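Local coordinates for response regulator (Caulobacter vibrioides, PDB 3N0R), which probably acts as an anti-anti-sigma factor in stress signalling, with a receiver domain that restrains a sigma-like domain, at residues R115-A119 with I136-D140; Y33-A38 with L76-H81; R73-Y77 with L125-T129; F120-L125 with E265-A270. The protein carries 1 engineered substitution. All blocks are in the same frame, centred on the assembly; numbering follows the deposited sequence.

Contact 1: R115-A119 with I136-D140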
loop_
_atom_site.group_PDB
_atom_site.type_symbol
_atom_site.label_atom_id
_atom_site.label_comp_id
_atom_site.label_asym_id
_atom_site.label_seq_id
_atom_site.Cartn_x
_atom_site.Cartn_y
_atom_site.Cartn_z
ATOM N N ARG A 115 -12.535 -8.104 -3.332
ATOM C CA ARG A 115 -13.222 -6.835 -3.118
ATOM C C ARG A 115 -13.158 -6.368 -1.665
ATOM O O ARG A 115 -13.064 -5.175 -1.404
ATOM C CB ARG A 115 -14.658 -6.875 -3.663
ATOM C CG ARG A 115 -14.680 -6.657 -5.182
ATOM C CD ARG A 115 -16.008 -6.894 -5.840
ATOM N NE ARG A 115 -17.062 -5.976 -5.421
ATOM C CZ ARG A 115 -17.273 -4.748 -5.898
ATOM N NH1 ARG A 115 -16.460 -4.183 -6.797
ATOM N NH2 ARG A 115 -18.313 -4.069 -5.446
ATOM N N SER A 116 -13.184 -7.295 -0.713
ATOM C CA SER A 116 -13.072 -6.899 0.691
ATOM C C SER A 116 -11.766 -6.151 0.947
ATOM O O SER A 116 -11.740 -5.131 1.640
ATOM C CB SER A 116 -13.159 -8.122 1.602
ATOM O OG SER A 116 -12.198 -9.088 1.219
ATOM N N ARG A 117 -10.678 -6.662 0.386
ATOM C CA ARG A 117 -9.376 -6.045 0.599
ATOM C C ARG A 117 -9.258 -4.703 -0.122
ATOM O O ARG A 117 -8.659 -3.760 0.403
ATOM C CB ARG A 117 -8.256 -6.984 0.163
ATOM C CG ARG A 117 -6.897 -6.574 0.671
ATOM C CD ARG A 117 -6.811 -6.553 2.203
ATOM N NE ARG A 117 -7.167 -7.832 2.815
ATOM C CZ ARG A 117 -6.305 -8.670 3.394
ATOM N NH1 ARG A 117 -5.008 -8.382 3.460
ATOM N NH2 ARG A 117 -6.750 -9.802 3.927
ATOM N N GLN A 118 -9.862 -4.602 -1.302
ATOM C CA GLN A 118 -9.931 -3.330 -2.000
ATOM C C GLN A 118 -10.643 -2.294 -1.131
ATOM O O GLN A 118 -10.154 -1.186 -0.965
ATOM C CB GLN A 118 -10.677 -3.493 -3.322
ATOM C CG GLN A 118 -10.010 -4.434 -4.300
ATOM C CD GLN A 118 -10.954 -4.843 -5.402
ATOM O OE1 GLN A 118 -11.791 -4.053 -5.829
ATOM N NE2 GLN A 118 -10.840 -6.084 -5.862
ATOM N N ALA A 119 -11.802 -2.653 -0.586
ATOM C CA ALA A 119 -12.579 -1.719 0.226
ATOM C C ALA A 119 -11.773 -1.248 1.439
ATOM O O ALA A 119 -11.763 -0.064 1.789
ATOM C CB ALA A 119 -13.890 -2.346 0.671
ATOM N N ILE A 136 -16.188 3.920 -6.142
ATOM C CA ILE A 136 -15.058 3.290 -6.806
ATOM C C ILE A 136 -15.352 1.825 -7.091
ATOM O O ILE A 136 -15.033 1.317 -8.172
ATOM C CB ILE A 136 -13.785 3.454 -5.960
ATOM C CG1 ILE A 136 -13.397 4.938 -5.893
ATOM C CG2 ILE A 136 -12.642 2.615 -6.526
ATOM C CD1 ILE A 136 -12.394 5.272 -4.820
ATOM N N LEU A 137 -15.976 1.159 -6.122
ATOM C CA LEU A 137 -16.306 -0.263 -6.214
ATOM C C LEU A 137 -17.622 -0.515 -6.943
ATOM O O LEU A 137 -17.937 -1.657 -7.273
ATOM C CB LEU A 137 -16.389 -0.861 -4.809
ATOM C CG LEU A 137 -15.058 -0.875 -4.063
ATOM C CD1 LEU A 137 -15.303 -1.070 -2.574
ATOM C CD2 LEU A 137 -14.168 -1.962 -4.623
ATOM N N ASP A 138 -18.401 0.539 -7.173
ATOM C CA ASP A 138 -19.727 0.406 -7.781
ATOM C C ASP A 138 -20.658 -0.479 -6.944
ATOM O O ASP A 138 -21.264 -1.425 -7.451
ATOM C CB ASP A 138 -19.609 -0.119 -9.217
ATOM C CG ASP A 138 -20.890 0.051 -10.012
ATOM O OD1 ASP A 138 -21.752 0.860 -9.607
ATOM O OD2 ASP A 138 -21.029 -0.622 -11.054
ATOM N N CYS A 139 -20.773 -0.161 -5.658
ATOM C CA CYS A 139 -21.671 -0.887 -4.769
ATOM C C CYS A 139 -22.346 0.099 -3.831
ATOM O O CYS A 139 -22.057 1.292 -3.871
ATOM C CB CYS A 139 -20.901 -1.956 -3.977
ATOM S SG CYS A 139 -19.689 -1.317 -2.796
ATOM N N ASP A 140 -23.250 -0.387 -2.987
ATOM C CA ASP A 140 -23.916 0.504 -2.045
ATOM C C ASP A 140 -23.176 0.622 -0.708
ATOM O O ASP A 140 -22.165 -0.050 -0.474
ATOM C CB ASP A 140 -25.425 0.204 -1.888
ATOM C CG ASP A 140 -25.724 -1.076 -1.119
ATOM O OD1 ASP A 140 -24.825 -1.670 -0.507
ATOM O OD2 ASP A 140 -26.903 -1.485 -1.110
#
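The guanidinium of Arg115 has Leu137 CD2 over one face, while Cys139 CB lies at its edge, 3.6 Å from Arg115 NH2. The same plane also holds the carbonyl oxygen of Leu137, which both terminal nitrogens grip end-on, Arg115 NH1 and Arg115 NH2 each lying 3.0 Å from Leu137 O. The two bonds differ in approach. NH1 arrives in the carbonyl plane on a lone pair, whereas NH2 stands 43° above that plane. A bend at chi3 (64°) turns the arginine chain so that its head reaches the end of helix 130-137, and Leu137 runs past it in the opposite direction. Besides this polar grip Leu137 splays its methyls over helix 115-125: CD1 packs on Ala119 CB at 3.8 Å, and CD2 comes within 3.4 Å of Gln118 OE1. The amide of Gln118 has its polar partner outside the pair, NE2 bonding to Ala113 O. Beyond Leu137 the chain turns through Asp138, which has positive phi, and Asp140 N-caps helix 141-156. This succession of short helix, tight turn and longer helix, braced by the preceding helix, is consistent with the helix-turn-helix of sigma region 4, which the sigma-like domain resembles.

Contact 2: Y33-A38 with L76-H81; sequences YIRRYA and LYRVFH
Tyr37 OH and His81 NE2 are joined by a hydrogen bond of 2.8 Å; the hydroxyl meets the imidazole at its edge, and the two rings lie side by side, planes 22° apart, neither covering the other. The centre of the interface, however, belongs to Ile34. Its CG1 is anti to the backbone N (chi1 -165°), and the extended chain carries CD1 across to helix 72-84. There the methyl sits almost on the normal of the Tyr77 ring, 3.8 Å from the centroid, a CH-pi contact, while also touching Phe80 CB at 3.7 Å and lying near Leu76 CG. Ile34 CB is laid against the far end of the same phenol, 3.7 Å from Tyr77 CZ. Tyr37 meets Tyr77 obliquely, Tyr37 CD2 lying 3.8 Å from Tyr77 CE2. One turn after Ile34, Ala38 CB packs against Phe80 CZ at 3.8 Å. Aromatic side chains of this size fill the gap between helices 31-42 and 72-84, whose local axes approach no closer than 11.6 Å at a crossing angle of -38°. Helix 45-60 adds Val52 beside Ile34 and Tyr51 beside Phe80, in the sigma2-like part of the protein. With the hydroxyls of Tyr37 and Tyr77 each given a partner, His81 and Glu126 respectively, burying them in an otherwise apolar interface probably costs little.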
loop_
_atom_site.group_PDB
_atom_site.type_symbol
_atom_site.label_atom_id
_atom_site.label_comp_id
_atom_site.label_asym_id
_atom_site.label_seq_id
_atom_site.Cartn_x
_atom_site.Cartn_y
_atom_site.Cartn_z
ATOM N N TYR A 33 -0.247 8.514 -5.534
ATOM C CA TYR A 33 -0.978 7.800 -4.499
ATOM C C TYR A 33 -1.754 6.594 -5.007
ATOM O O TYR A 33 -1.873 5.585 -4.304
ATOM C CB TYR A 33 -1.819 8.768 -3.666
ATOM C CG TYR A 33 -0.920 9.846 -3.125
ATOM C CD1 TYR A 33 -0.023 9.570 -2.105
ATOM C CD2 TYR A 33 -0.902 11.114 -3.694
ATOM C CE1 TYR A 33 0.829 10.549 -1.618
ATOM C CE2 TYR A 33 -0.055 12.094 -3.226
ATOM C CZ TYR A 33 0.812 11.806 -2.187
ATOM O OH TYR A 33 1.664 12.782 -1.715
ATOM N N ILE A 34 -2.240 6.657 -6.244
ATOM C CA ILE A 34 -2.835 5.456 -6.812
ATOM C C ILE A 34 -1.759 4.398 -7.100
ATOM O O ILE A 34 -2.035 3.217 -6.997
ATOM C CB ILE A 34 -3.776 5.714 -8.011
ATOM C CG1 ILE A 34 -4.626 4.467 -8.275
ATOM C CG2 ILE A 34 -3.008 6.165 -9.248
ATOM C CD1 ILE A 34 -5.761 4.694 -9.242
ATOM N N ARG A 35 -0.520 4.814 -7.386
ATOM C CA ARG A 35 0.578 3.840 -7.416
ATOM C C ARG A 35 0.770 3.188 -6.046
ATOM O O ARG A 35 0.948 1.982 -5.967
ATOM C CB ARG A 35 1.894 4.448 -7.916
ATOM C CG ARG A 35 1.848 4.919 -9.365
ATOM C CD ARG A 35 3.220 5.405 -9.867
ATOM N NE ARG A 35 3.045 6.057 -11.165
ATOM C CZ ARG A 35 3.035 7.368 -11.378
ATOM N NH1 ARG A 35 3.291 8.229 -10.400
ATOM N NH2 ARG A 35 2.778 7.824 -12.597
ATOM N N ARG A 36 0.707 3.970 -4.968
ATOM C CA ARG A 36 0.812 3.402 -3.631
ATOM C C ARG A 36 -0.262 2.334 -3.408
ATOM O O ARG A 36 0.016 1.223 -2.935
ATOM C CB ARG A 36 0.714 4.493 -2.564
ATOM C CG ARG A 36 0.728 3.946 -1.141
ATOM C CD ARG A 36 0.635 5.054 -0.124
ATOM N NE ARG A 36 -0.614 5.793 -0.265
ATOM C CZ ARG A 36 -0.806 7.013 0.218
ATOM N NH1 ARG A 36 0.176 7.624 0.867
ATOM N NH2 ARG A 36 -1.971 7.620 0.035
ATOM N N TYR A 37 -1.497 2.678 -3.754
ATOM C CA TYR A 37 -2.610 1.740 -3.645
ATOM C C TYR A 37 -2.348 0.469 -4.450
ATOM O O TYR A 37 -2.499 -0.646 -3.941
ATOM C CB TYR A 37 -3.889 2.427 -4.140
ATOM C CG TYR A 37 -5.115 1.542 -4.255
ATOM C CD1 TYR A 37 -5.751 1.034 -3.126
ATOM C CD2 TYR A 37 -5.660 1.248 -5.495
ATOM C CE1 TYR A 37 -6.891 0.259 -3.234
ATOM C CE2 TYR A 37 -6.798 0.459 -5.614
ATOM C CZ TYR A 37 -7.412 -0.025 -4.477
ATOM O OH TYR A 37 -8.544 -0.793 -4.561
ATOM N N ALA A 38 -1.987 0.634 -5.721
ATOM C CA ALA A 38 -1.845 -0.499 -6.625
ATOM C C ALA A 38 -0.707 -1.417 -6.192
ATOM O O ALA A 38 -0.815 -2.640 -6.301
ATOM C CB ALA A 38 -1.650 -0.016 -8.056
ATOM N N LEU A 76 -10.698 8.765 -10.999
ATOM C CA LEU A 76 -9.504 8.054 -11.451
ATOM C C LEU A 76 -9.482 6.638 -10.878
ATOM O O LEU A 76 -9.200 5.678 -11.592
ATOM C CB LEU A 76 -8.251 8.812 -11.014
ATOM C CG LEU A 76 -6.911 8.092 -11.211
ATOM C CD1 LEU A 76 -6.683 7.712 -12.664
ATOM C CD2 LEU A 76 -5.762 8.949 -10.681
ATOM N N TYR A 77 -9.755 6.506 -9.583
ATOM C CA TYR A 77 -9.785 5.174 -8.986
ATOM C C TYR A 77 -10.900 4.319 -9.588
ATOM O O TYR A 77 -10.732 3.116 -9.780
ATOM C CB TYR A 77 -9.886 5.237 -7.457
ATOM C CG TYR A 77 -8.587 5.539 -6.721
ATOM C CD1 TYR A 77 -8.034 6.813 -6.751
ATOM C CD2 TYR A 77 -7.945 4.570 -5.945
ATOM C CE1 TYR A 77 -6.870 7.112 -6.060
ATOM C CE2 TYR A 77 -6.774 4.869 -5.245
ATOM C CZ TYR A 77 -6.249 6.148 -5.302
ATOM O OH TYR A 77 -5.095 6.465 -4.606
ATOM N N ARG A 78 -12.049 4.928 -9.882
ATOM C CA ARG A 78 -13.126 4.191 -10.526
ATOM C C ARG A 78 -12.681 3.629 -11.881
ATOM O O ARG A 78 -12.953 2.473 -12.201
ATOM C CB ARG A 78 -14.353 5.090 -10.670
ATOM C CG ARG A 78 -15.534 4.434 -11.335
ATOM C CD ARG A 78 -16.737 5.376 -11.338
ATOM N NE ARG A 78 -17.906 4.763 -11.958
ATOM C CZ ARG A 78 -19.051 5.393 -12.194
ATOM N NH1 ARG A 78 -19.190 6.671 -11.862
ATOM N NH2 ARG A 78 -20.059 4.745 -12.761
ATOM N N VAL A 79 -11.993 4.443 -12.677
ATOM C CA VAL A 79 -11.461 3.985 -13.958
ATOM C C VAL A 79 -10.471 2.832 -13.756
ATOM O O VAL A 79 -10.524 1.823 -14.460
ATOM C CB VAL A 79 -10.822 5.157 -14.732
ATOM C CG1 VAL A 79 -9.903 4.648 -15.830
ATOM C CG2 VAL A 79 -11.928 6.055 -15.297
ATOM N N PHE A 80 -9.570 2.982 -12.787
ATOM C CA PHE A 80 -8.611 1.926 -12.478
ATOM C C PHE A 80 -9.337 0.612 -12.164
ATOM O O PHE A 80 -8.960 -0.453 -12.645
ATOM C CB PHE A 80 -7.754 2.360 -11.290
ATOM C CG PHE A 80 -6.683 1.372 -10.916
ATOM C CD1 PHE A 80 -6.967 0.313 -10.061
ATOM C CD2 PHE A 80 -5.394 1.488 -11.424
ATOM C CE1 PHE A 80 -5.989 -0.598 -9.710
ATOM C CE2 PHE A 80 -4.401 0.584 -11.067
ATOM C CZ PHE A 80 -4.697 -0.466 -10.227
ATOM N N HIS A 81 -10.404 0.699 -11.371
ATOM C CA HIS A 81 -11.185 -0.483 -11.024
ATOM C C HIS A 81 -11.934 -1.089 -12.207
ATOM O O HIS A 81 -12.063 -2.307 -12.304
ATOM C CB HIS A 81 -12.142 -0.154 -9.883
ATOM C CG HIS A 81 -11.509 -0.261 -8.537
ATOM N ND1 HIS A 81 -11.917 -1.205 -7.621
ATOM C CD2 HIS A 81 -10.483 0.412 -7.959
ATOM C CE1 HIS A 81 -11.177 -1.110 -6.532
ATOM N NE2 HIS A 81 -10.285 -0.151 -6.712
#

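Contact 3: R73-Y77 with L125-T129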
loop_
_atom_site.group_PDB
_atom_site.type_symbol
_atom_site.label_atom_id
_atom_site.label_comp_id
_atom_site.label_asym_id
_atom_site.label_seq_id
_atom_site.Cartn_x
_atom_site.Cartn_y
_atom_site.Cartn_z
ATOM N N ARG A 73 -10.101 12.566 -8.198
ATOM C CA ARG A 73 -9.431 11.472 -7.502
ATOM C C ARG A 73 -10.315 10.222 -7.474
ATOM O O ARG A 73 -9.873 9.131 -7.834
ATOM C CB ARG A 73 -9.004 11.861 -6.080
ATOM C CG ARG A 73 -8.041 10.844 -5.473
ATOM C CD ARG A 73 -7.861 10.977 -3.962
ATOM N NE ARG A 73 -6.849 10.027 -3.506
ATOM C CZ ARG A 73 -6.789 9.494 -2.289
ATOM N NH1 ARG A 73 -7.689 9.814 -1.368
ATOM N NH2 ARG A 73 -5.821 8.635 -1.998
ATOM N N VAL A 74 -11.564 10.384 -7.055
ATOM C CA VAL A 74 -12.487 9.256 -7.019
ATOM C C VAL A 74 -12.687 8.694 -8.434
ATOM O O VAL A 74 -12.678 7.477 -8.642
ATOM C CB VAL A 74 -13.825 9.639 -6.371
ATOM C CG1 VAL A 74 -14.842 8.528 -6.526
ATOM C CG2 VAL A 74 -13.608 9.985 -4.899
ATOM N N ALA A 75 -12.876 9.584 -9.407
ATOM C CA ALA A 75 -13.092 9.162 -10.789
ATOM C C ALA A 75 -11.917 8.362 -11.343
ATOM O O ALA A 75 -12.111 7.403 -12.088
ATOM C CB ALA A 75 -13.384 10.358 -11.677
ATOM N N LEU A 76 -10.698 8.765 -10.999
ATOM C CA LEU A 76 -9.504 8.054 -11.451
ATOM C C LEU A 76 -9.482 6.638 -10.878
ATOM O O LEU A 76 -9.200 5.678 -11.592
ATOM C CB LEU A 76 -8.251 8.812 -11.014
ATOM C CG LEU A 76 -6.911 8.092 -11.211
ATOM C CD1 LEU A 76 -6.683 7.712 -12.664
ATOM C CD2 LEU A 76 -5.762 8.949 -10.681
ATOM N N TYR A 77 -9.755 6.506 -9.583
ATOM C CA TYR A 77 -9.785 5.174 -8.986
ATOM C C TYR A 77 -10.900 4.319 -9.588
ATOM O O TYR A 77 -10.732 3.116 -9.780
ATOM C CB TYR A 77 -9.886 5.237 -7.457
ATOM C CG TYR A 77 -8.587 5.539 -6.721
ATOM C CD1 TYR A 77 -8.034 6.813 -6.751
ATOM C CD2 TYR A 77 -7.945 4.570 -5.945
ATOM C CE1 TYR A 77 -6.870 7.112 -6.060
ATOM C CE2 TYR A 77 -6.774 4.869 -5.245
ATOM C CZ TYR A 77 -6.249 6.148 -5.302
ATOM O OH TYR A 77 -5.095 6.465 -4.606
ATOM N N LEU A 125 -5.964 2.765 3.826
ATOM C CA LEU A 125 -4.694 3.195 3.238
ATOM C C LEU A 125 -4.825 4.519 2.495
ATOM O O LEU A 125 -3.993 5.408 2.655
ATOM C CB LEU A 125 -4.120 2.116 2.313
ATOM C CG LEU A 125 -2.713 2.403 1.775
ATOM C CD1 LEU A 125 -1.676 2.377 2.893
ATOM C CD2 LEU A 125 -2.366 1.397 0.701
ATOM N N GLU A 126 -5.875 4.649 1.689
ATOM C CA GLU A 126 -5.996 5.790 0.795
ATOM C C GLU A 126 -6.840 6.931 1.357
ATOM O O GLU A 126 -6.837 8.030 0.812
ATOM C CB GLU A 126 -6.529 5.336 -0.563
ATOM C CG GLU A 126 -5.572 4.362 -1.253
ATOM C CD GLU A 126 -4.195 4.963 -1.468
ATOM O OE1 GLU A 126 -4.136 6.076 -2.024
ATOM O OE2 GLU A 126 -3.168 4.338 -1.085
ATOM N N GLY A 127 -7.558 6.679 2.448
ATOM C CA GLY A 127 -8.322 7.719 3.112
ATOM C C GLY A 127 -9.625 8.129 2.454
ATOM O O GLY A 127 -10.165 9.184 2.778
ATOM N N PHE A 128 -10.158 7.315 1.550
ATOM C CA PHE A 128 -11.492 7.594 1.027
ATOM C C PHE A 128 -12.533 7.332 2.117
ATOM O O PHE A 128 -12.362 6.440 2.960
ATOM C CB PHE A 128 -11.797 6.709 -0.186
ATOM C CG PHE A 128 -11.037 7.078 -1.420
ATOM C CD1 PHE A 128 -11.306 8.264 -2.077
ATOM C CD2 PHE A 128 -10.068 6.229 -1.940
ATOM C CE1 PHE A 128 -10.619 8.604 -3.226
ATOM C CE2 PHE A 128 -9.379 6.571 -3.089
ATOM C CZ PHE A 128 -9.658 7.759 -3.735
ATOM N N THR A 129 -13.626 8.086 2.092
ATOM C CA THR A 129 -14.768 7.761 2.941
ATOM C C THR A 129 -15.437 6.493 2.403
ATOM O O THR A 129 -15.236 6.124 1.239
ATOM C CB THR A 129 -15.806 8.887 2.921
ATOM O OG1 THR A 129 -16.379 8.963 1.611
ATOM C CG2 THR A 129 -15.166 10.215 3.277
#
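Phe128 is packed tightly between Arg73 and Tyr77. The Arg73 guanidinium lies flat on one face of its ring, the planes 23° apart, in an off-centre cation-pi stack with Arg73 CZ 4.1 Å from the centroid. Phe128 turns an edge to the face of Tyr77, a T-shaped pair with planes at 80° and Phe128 CZ 3.6 Å from Tyr77 CD1. Val74 CG2 closes on the ring obliquely, 3.7 Å from Phe128 CE1. The loop carrying Phe128 links helices 115-125 and 130-137 of the sigma-like domain, so the contact ties that domain to helix 72-84 of the sigma2-like part. Glu126 strengthens the tie. Both terminal nitrogens of Arg73 reach its carbonyl oxygen, NH2 in the carbonyl plane on a lone pair and NH1, 2.9 Å from Glu126 O, tilted from that plane. A bend at chi2 (-58°) brings Glu126 OE1 2.8 Å from Tyr77 OH, which donates from above the carboxylate plane, and 3.1 Å from Arg73 NH2 in a salt bridge. OE2 turns to Arg36 of helix 31-42. Toward solvent the contact is looser: Gly127, with positive phi, and Thr129, which N-caps helix 130-137, are exposed, and Arg73, modelled in two conformations, is partly so.

Contact 4: F120-L125 with E265-A270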
loop_
_atom_site.group_PDB
_atom_site.type_symbol
_atom_site.label_atom_id
_atom_site.label_comp_id
_atom_site.label_asym_id
_atom_site.label_seq_id
_atom_site.Cartn_x
_atom_site.Cartn_y
_atom_site.Cartn_z
ATOM N N PHE A 120 -11.083 -2.184 2.078
ATOM C CA PHE A 120 -10.265 -1.847 3.217
ATOM C C PHE A 120 -9.104 -0.930 2.840
ATOM O O PHE A 120 -8.848 0.065 3.512
ATOM C CB PHE A 120 -9.735 -3.115 3.881
ATOM C CG PHE A 120 -8.939 -2.839 5.103
ATOM C CD1 PHE A 120 -9.569 -2.588 6.317
ATOM C CD2 PHE A 120 -7.557 -2.783 5.044
ATOM C CE1 PHE A 120 -8.836 -2.300 7.446
ATOM C CE2 PHE A 120 -6.822 -2.493 6.173
ATOM C CZ PHE A 120 -7.465 -2.255 7.371
ATOM N N LEU A 121 -8.396 -1.242 1.761
ATOM C CA LEU A 121 -7.298 -0.364 1.374
ATOM C C LEU A 121 -7.776 1.023 0.918
ATOM O O LEU A 121 -7.132 2.034 1.223
ATOM C CB LEU A 121 -6.413 -1.000 0.307
ATOM C CG LEU A 121 -5.642 -2.246 0.752
ATOM C CD1 LEU A 121 -4.724 -2.695 -0.379
ATOM C CD2 LEU A 121 -4.841 -2.011 2.030
ATOM N N LEU A 122 -8.896 1.086 0.203
ATOM C CA LEU A 122 -9.400 2.377 -0.261
ATOM C C LEU A 122 -9.678 3.307 0.917
ATOM O O LEU A 122 -9.434 4.506 0.838
ATOM C CB LEU A 122 -10.677 2.185 -1.091
ATOM C CG LEU A 122 -10.459 1.610 -2.494
ATOM C CD1 LEU A 122 -11.779 1.204 -3.119
ATOM C CD2 LEU A 122 -9.702 2.586 -3.401
ATOM N N THR A 123 -10.201 2.750 2.004
ATOM C CA THR A 123 -10.545 3.547 3.173
ATOM C C THR A 123 -9.355 3.735 4.114
ATOM O O THR A 123 -8.946 4.869 4.386
ATOM C CB THR A 123 -11.784 2.978 3.904
ATOM O OG1 THR A 123 -11.583 1.594 4.218
ATOM C CG2 THR A 123 -13.042 3.144 3.037
ATOM N N ALA A 124 -8.771 2.637 4.587
ATOM C CA ALA A 124 -7.687 2.710 5.571
ATOM C C ALA A 124 -6.353 3.224 5.010
ATOM O O ALA A 124 -5.662 4.001 5.663
ATOM C CB ALA A 124 -7.496 1.356 6.249
ATOM N N LEU A 125 -5.964 2.765 3.826
ATOM C CA LEU A 125 -4.694 3.195 3.238
ATOM C C LEU A 125 -4.825 4.519 2.495
ATOM O O LEU A 125 -3.993 5.408 2.655
ATOM C CB LEU A 125 -4.120 2.116 2.313
ATOM C CG LEU A 125 -2.713 2.403 1.775
ATOM C CD1 LEU A 125 -1.676 2.377 2.893
ATOM C CD2 LEU A 125 -2.366 1.397 0.701
ATOM N N GLU A 265 -4.584 4.240 10.795
ATOM C CA GLU A 265 -5.196 3.264 9.901
ATOM C C GLU A 265 -4.307 2.941 8.710
ATOM O O GLU A 265 -4.361 1.832 8.184
ATOM C CB GLU A 265 -6.581 3.721 9.439
ATOM C CG GLU A 265 -7.663 3.603 10.510
ATOM C CD GLU A 265 -8.042 2.154 10.806
ATOM O OE1 GLU A 265 -8.770 1.548 9.987
ATOM O OE2 GLU A 265 -7.621 1.621 11.858
ATOM N N THR A 266 -3.476 3.895 8.285
ATOM C CA THR A 266 -2.577 3.638 7.163
ATOM C C THR A 266 -1.472 2.665 7.555
ATOM O O THR A 266 -1.012 1.888 6.728
ATOM C CB THR A 266 -1.937 4.923 6.598
ATOM O OG1 THR A 266 -0.977 5.453 7.524
ATOM C CG2 THR A 266 -3.005 5.958 6.271
ATOM N N VAL A 267 -1.059 2.707 8.819
ATOM C CA VAL A 267 -0.057 1.776 9.322
ATOM C C VAL A 267 -0.640 0.366 9.422
ATOM O O VAL A 267 0.005 -0.612 9.027
ATOM C CB VAL A 267 0.487 2.251 10.668
ATOM C CG1 VAL A 267 1.436 1.216 11.257
ATOM C CG2 VAL A 267 1.193 3.586 10.485
ATOM N N LYS A 268 -1.856 0.255 9.949
ATOM C CA LYS A 268 -2.544 -1.034 9.978
ATOM C C LYS A 268 -2.633 -1.619 8.576
ATOM O O LYS A 268 -2.385 -2.807 8.371
ATOM C CB LYS A 268 -3.953 -0.919 10.573
ATOM C CG LYS A 268 -4.771 -2.203 10.406
ATOM C CD LYS A 268 -6.158 -2.120 11.045
ATOM C CE LYS A 268 -6.092 -2.287 12.556
ATOM N NZ LYS A 268 -7.318 -2.936 13.100
ATOM N N ALA A 269 -2.994 -0.781 7.608
ATOM C CA ALA A 269 -3.150 -1.257 6.237
ATOM C C ALA A 269 -1.820 -1.712 5.637
ATOM O O ALA A 269 -1.763 -2.768 5.009
ATOM C CB ALA A 269 -3.799 -0.182 5.361
ATOM N N ALA A 270 -0.766 -0.915 5.796
ATOM C CA ALA A 270 0.524 -1.265 5.214
ATOM C C ALA A 270 1.087 -2.539 5.841
ATOM O O ALA A 270 1.562 -3.431 5.137
ATOM C CB ALA A 270 1.501 -0.110 5.342
#
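Leu125 reaches helix 264-277 with its first atom, CB, which lies 3.8 Å from Ala269 CB. With chi1 at -173° the chain leaves the backbone N behind and CG leads on toward helix 264-277. Leu125 CD1 ends 3.9 Å from Thr266 O and 4.1 Å from Ala269 CB, against the turn between those two residues. The methyl of Ala269 is itself a knob, seated in a hole formed by Phe120, Leu121, Ala124 and Leu125. Phe120 builds one wall of that hole, its edge facing the helix with CE2 3.9 Å from Ala269 CB and CZ 3.9 Å from Lys268 CD, while Ala124 CB lies over one of its faces. In the conformer described, the amine of Lys268 pairs with Asp156. The backbones come close, Leu125 CA and Thr266 CA lying 4.5 Å apart, and Thr266 CG2 touches Ala124 O at 3.4 Å; no hydrogen bond joins the segments. The Thr266 hydroxyl bonds instead to Gln263 O. The local axes approach to 8.3 Å, with directions 140° apart. Helix 264-277, which follows the edge strand 257-259 of the receiver's parallel sheet, thereby packs on helix 115-125 of the sigma-like domain, with helix 31-42 beside Leu121 and Leu125 and helix 141-156 beside Phe120.

The four contacts form a network, centred 7 to 14 Å from one another. Contacts 2 and 3 are nearest, about 7 Å between centres, and share helix 72-84. Contacts 1 and 4 both use helix 115-125, and the loop of contact 3 follows that helix directly. Along the chain, contact 2 closes before contacts 1 and 4 open, contact 3 begins where it ends, and contacts 1, 3 and 4 interleave. Contact 2 lies within the sigma2-like part, contact 3 joins it to the sigma-like domain, contact 1 lies inside that domain, and contact 4 reaches the receiver. Helix 115-125 thus lies between receiver and sigma2-like helices, consistent with a receiver holding the sigma-like parts closed.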